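Local coordinates for 3'-5'-exonuclease (Saccharomyces cerevisiae, PDB 3E2V), which probably cuts double-stranded DNA as a magnesium-dependent endonuclease and degrades it from the 3' to the 5' end as an exonuclease of the TatD family, at residues Leu164-Phe169 with Arg204-Asp209. Residues are numbered along the deposited sequence; the frame is centred on the assembly and turned at random.
Sequences LDYDRF and RSACDD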
ATOM      1  N   LEU A 164       9.995   3.569  -5.621  1.00 12.54           N
ATOM      2  CA  LEU A 164      11.029   2.955  -6.453  1.00 12.66           C
ATOM      3  C   LEU A 164      11.007   1.447  -6.281  1.00 13.10           C
ATOM      4  O   LEU A 164      10.814   0.958  -5.159  1.00 14.53           O
ATOM      5  CB  LEU A 164      12.409   3.502  -6.071  1.00 12.83           C
ATOM      6  CG  LEU A 164      12.641   5.008  -6.175  1.00 13.39           C
ATOM      7  CD1 LEU A 164      14.058   5.375  -5.732  1.00 14.76           C
ATOM      8  CD2 LEU A 164      12.440   5.471  -7.607  1.00 13.67           C
ATOM      9  N   ASP A 165      11.220   0.710  -7.371  1.00 13.52           N
ATOM     10  CA  ASP A 165      11.272  -0.750  -7.307  1.00 13.66           C
ATOM     11  C   ASP A 165      12.333  -1.260  -8.249  1.00 13.43           C
ATOM     12  O   ASP A 165      12.098  -1.417  -9.437  1.00 14.28           O
ATOM     13  CB  ASP A 165       9.911  -1.345  -7.673  1.00 14.54           C
ATOM     14  CG  ASP A 165       9.823  -2.843  -7.373  1.00 16.09           C
ATOM     15  OD1 ASP A 165      10.856  -3.535  -7.370  1.00 17.47           O
ATOM     16  OD2 ASP A 165       8.699  -3.330  -7.121  1.00 20.25           O
ATOM     17  N   TYR A 166      13.501  -1.521  -7.690  1.00 13.47           N
ATOM     18  CA  TYR A 166      14.660  -1.929  -8.481  1.00 14.20           C
ATOM     19  C   TYR A 166      14.671  -3.433  -8.761  1.00 14.97           C
ATOM     20  O   TYR A 166      15.580  -3.913  -9.432  1.00 15.35           O
ATOM     21  CB  TYR A 166      15.945  -1.437  -7.815  1.00 14.63           C
ATOM     22  CG  TYR A 166      16.143   0.088  -7.890  1.00 13.90           C
ATOM     23  CD1 TYR A 166      15.174   0.921  -8.459  1.00 13.69           C
ATOM     24  CD2 TYR A 166      17.302   0.689  -7.400  1.00 13.78           C
ATOM     25  CE1 TYR A 166      15.355   2.312  -8.522  1.00 13.78           C
ATOM     26  CE2 TYR A 166      17.496   2.091  -7.464  1.00 15.14           C
ATOM     27  CZ  TYR A 166      16.521   2.883  -8.030  1.00 13.90           C
ATOM     28  OH  TYR A 166      16.701   4.241  -8.098  1.00 15.70           O
ATOM     29  N   ASP A 167      13.666  -4.156  -8.260  1.00 15.65           N
ATOM     30  CA  ASP A 167      13.447  -5.554  -8.671  1.00 16.39           C
ATOM     31  C   ASP A 167      12.616  -5.624  -9.945  1.00 17.78           C
ATOM     32  O   ASP A 167      12.318  -6.722 -10.431  1.00 19.22           O
ATOM     33  CB  ASP A 167      12.698  -6.337  -7.592  1.00 17.13           C
ATOM     34  CG  ASP A 167      13.558  -6.684  -6.388  1.00 17.99           C
ATOM     35  OD1 ASP A 167      14.678  -6.163  -6.245  1.00 17.76           O
ATOM     36  OD2 ASP A 167      13.092  -7.511  -5.568  1.00 22.37           O
ATOM     37  N   ARG A 168      12.209  -4.470 -10.481  1.00 17.00           N
ATOM     38  CA  ARG A 168      11.264  -4.435 -11.614  1.00 18.12           C
ATOM     39  C   ARG A 168      11.729  -3.546 -12.762  1.00 16.87           C
ATOM     40  O   ARG A 168      10.921  -2.895 -13.419  1.00 16.82           O
ATOM     41  CB  ARG A 168       9.885  -3.989 -11.122  1.00 19.35           C
ATOM     42  CG  ARG A 168       9.226  -4.935 -10.118  1.00 24.25           C
ATOM     43  CD  ARG A 168       8.652  -6.186 -10.769  1.00 31.45           C
ATOM     44  NE  ARG A 168       7.936  -7.054  -9.826  1.00 35.64           N
ATOM     45  CZ  ARG A 168       8.515  -7.884  -8.960  1.00 37.29           C
ATOM     46  NH1 ARG A 168       9.837  -7.965  -8.873  1.00 37.78           N
ATOM     47  NH2 ARG A 168       7.762  -8.634  -8.156  1.00 39.37           N
ATOM     48  N   PHE A 169      13.029  -3.552 -13.047  1.00 16.52           N
ATOM     49  CA  PHE A 169      13.520  -2.769 -14.181  1.00 16.80           C
ATOM     50  C   PHE A 169      13.010  -3.301 -15.510  1.00 17.09           C
ATOM     51  O   PHE A 169      13.106  -2.606 -16.518  1.00 18.74           O
ATOM     52  CB  PHE A 169      15.055  -2.710 -14.203  1.00 16.34           C
ATOM     53  CG  PHE A 169      15.657  -1.857 -13.121  1.00 16.04           C
ATOM     54  CD1 PHE A 169      15.079  -0.653 -12.742  1.00 15.48           C
ATOM     55  CD2 PHE A 169      16.846  -2.249 -12.518  1.00 16.48           C
ATOM     56  CE1 PHE A 169      15.651   0.114 -11.745  1.00 15.00           C
ATOM     57  CE2 PHE A 169      17.439  -1.469 -11.535  1.00 16.76           C
ATOM     58  CZ  PHE A 169      16.853  -0.282 -11.160  1.00 16.42           C
ATOM     59  N   ARG A 204      11.433  -1.042  -2.954  1.00 16.93           N
ATOM     60  CA  ARG A 204      12.055  -2.357  -3.015  1.00 16.87           C
ATOM     61  C   ARG A 204      13.445  -2.238  -3.610  1.00 16.11           C
ATOM     62  O   ARG A 204      13.596  -1.750  -4.727  1.00 15.45           O
ATOM     63  CB  ARG A 204      11.225  -3.290  -3.867  1.00 17.69           C
ATOM     64  CG  ARG A 204      11.816  -4.685  -3.942  1.00 21.33           C
ATOM     65  CD  ARG A 204      10.732  -5.735  -4.001  1.00 26.84           C
ATOM     66  NE  ARG A 204       9.860  -5.517  -5.154  1.00 30.58           N
ATOM     67  CZ  ARG A 204       8.760  -6.221  -5.409  1.00 32.32           C
ATOM     68  NH1 ARG A 204       8.038  -5.938  -6.480  1.00 32.79           N
ATOM     69  NH2 ARG A 204       8.382  -7.198  -4.588  1.00 33.09           N
ATOM     70  N   SER A 205      14.448  -2.692  -2.855  1.00 15.87           N
ATOM     71  CA  SER A 205      15.843  -2.780  -3.323  1.00 15.88           C
ATOM     72  C   SER A 205      16.424  -1.457  -3.815  1.00 16.07           C
ATOM     73  O   SER A 205      17.320  -1.426  -4.657  1.00 16.62           O
ATOM     74  CB  SER A 205      15.996  -3.872  -4.398  1.00 16.21           C
ATOM     75  OG  SER A 205      15.456  -5.097  -3.923  1.00 17.58           O
ATOM     76  N   ALA A 206      15.900  -0.355  -3.285  1.00 15.56           N
ATOM     77  CA  ALA A 206      16.222   0.980  -3.768  1.00 15.70           C
ATOM     78  C   ALA A 206      16.430   1.950  -2.602  1.00 15.22           C
ATOM     79  O   ALA A 206      16.168   3.135  -2.743  1.00 14.80           O
ATOM     80  CB  ALA A 206      15.092   1.480  -4.664  1.00 15.29           C
ATOM     81  N   CYS A 207      16.902   1.464  -1.457  1.00 16.18           N
ATOM     82  CA  CYS A 207      16.842   2.287  -0.258  1.00 15.95           C
ATOM     83  C   CYS A 207      17.616   3.591  -0.387  1.00 16.02           C
ATOM     84  O   CYS A 207      17.084   4.664  -0.066  1.00 15.48           O
ATOM     85  CB  CYS A 207      17.285   1.496   0.967  1.00 15.44           C
ATOM     86  SG  CYS A 207      16.825   2.328   2.528  1.00 18.29           S
ATOM     87  N   ASP A 208      18.863   3.527  -0.847  1.00 16.19           N
ATOM     88  CA  ASP A 208      19.667   4.747  -0.890  1.00 16.17           C
ATOM     89  C   ASP A 208      19.061   5.811  -1.811  1.00 15.20           C
ATOM     90  O   ASP A 208      18.975   6.981  -1.425  1.00 15.08           O
ATOM     91  CB  ASP A 208      21.123   4.461  -1.270  1.00 16.78           C
ATOM     92  CG  ASP A 208      21.912   3.822  -0.141  1.00 20.05           C
ATOM     93  OD1 ASP A 208      21.505   3.897   1.045  1.00 21.30           O
ATOM     94  OD2 ASP A 208      22.968   3.241  -0.454  1.00 22.89           O
ATOM     95  N   ASP A 209      18.605   5.405  -3.004  1.00 14.60           N
ATOM     96  CA  ASP A 209      18.008   6.364  -3.931  1.00 15.06           C
ATOM     97  C   ASP A 209      16.667   6.896  -3.423  1.00 14.29           C
ATOM     98  O   ASP A 209      16.338   8.062  -3.635  1.00 15.13           O
ATOM     99  CB  ASP A 209      17.817   5.748  -5.313  1.00 14.53           C
ATOM    100  CG  ASP A 209      19.131   5.596  -6.087  1.00 17.85           C
ATOM    101  OD1 ASP A 209      20.196   6.003  -5.570  1.00 20.57           O
ATOM    102  OD2 ASP A 209      19.097   5.068  -7.214  1.00 17.21           O
TER
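Arg204 grips the carboxylate of Asp165 side-on, with NE and one terminal nitrogen. Arg204 NE gives a nearly straight bond to Asp165 OD1 (3.1 Å, 169° at the hydrogen). Arg204 NH1 reaches Asp165 OD2 at 2.8 Å, on its syn lone pair. The carboxylate and guanidinium planes stand 55° apart. Both oxygens have a second donor. OD1 also takes the backbone N of Asp167, forming an Asx turn at the start of the type I turn from Asp165 to Arg168. OD2 also bonds His202 NE2. Asp167 adds a long salt bridge of charge alone: Asp167 OD2 lies 3.8 Å from Arg204 NE, well out of the guanidinium plane, and no N-H points at it. Asp167 OD1 is held instead by Ser205 OG (2.7 Å), which comes from above the carboxylate plane. The guanidinium of Arg168 lies with a face against Arg204 NH1, a like-charge approach probably eased by the two aspartates. Arg168 NH1 bonds Asp167 O. With an alanine at Arg204, Asp165 would probably lose its two-pronged partner and Asp167 its opposite charge, leaving the Asp165 carboxylate to Asp167 N and His202.

The backbones pair in parallel. Arg204 N bonds Leu164 O, and Tyr166 N bonds Arg204 O. Beyond this pairing, CG of Tyr166 stands anti to its carbonyl carbon (chi1 -70°), and the ring reaches over Ala206. Ala206 CB sits 3.5 Å from the centroid of the Tyr166 ring, a CH-pi contact over the face. At the ring edge, Tyr166 OH donates to the anti lone pair of Asp209 OD2 (2.7 Å). Leu164 packs its CB on Ala206 CB.

The contact joins the C-terminal ends of neighbouring parallel strands 156-165 and 199-204 and the loops that follow. The Arg204 side chain lies about 8 Å from the bound magnesium, whose site includes His253 and Asp303, in this TIM-barrel-type metallo-dependent hydrolase.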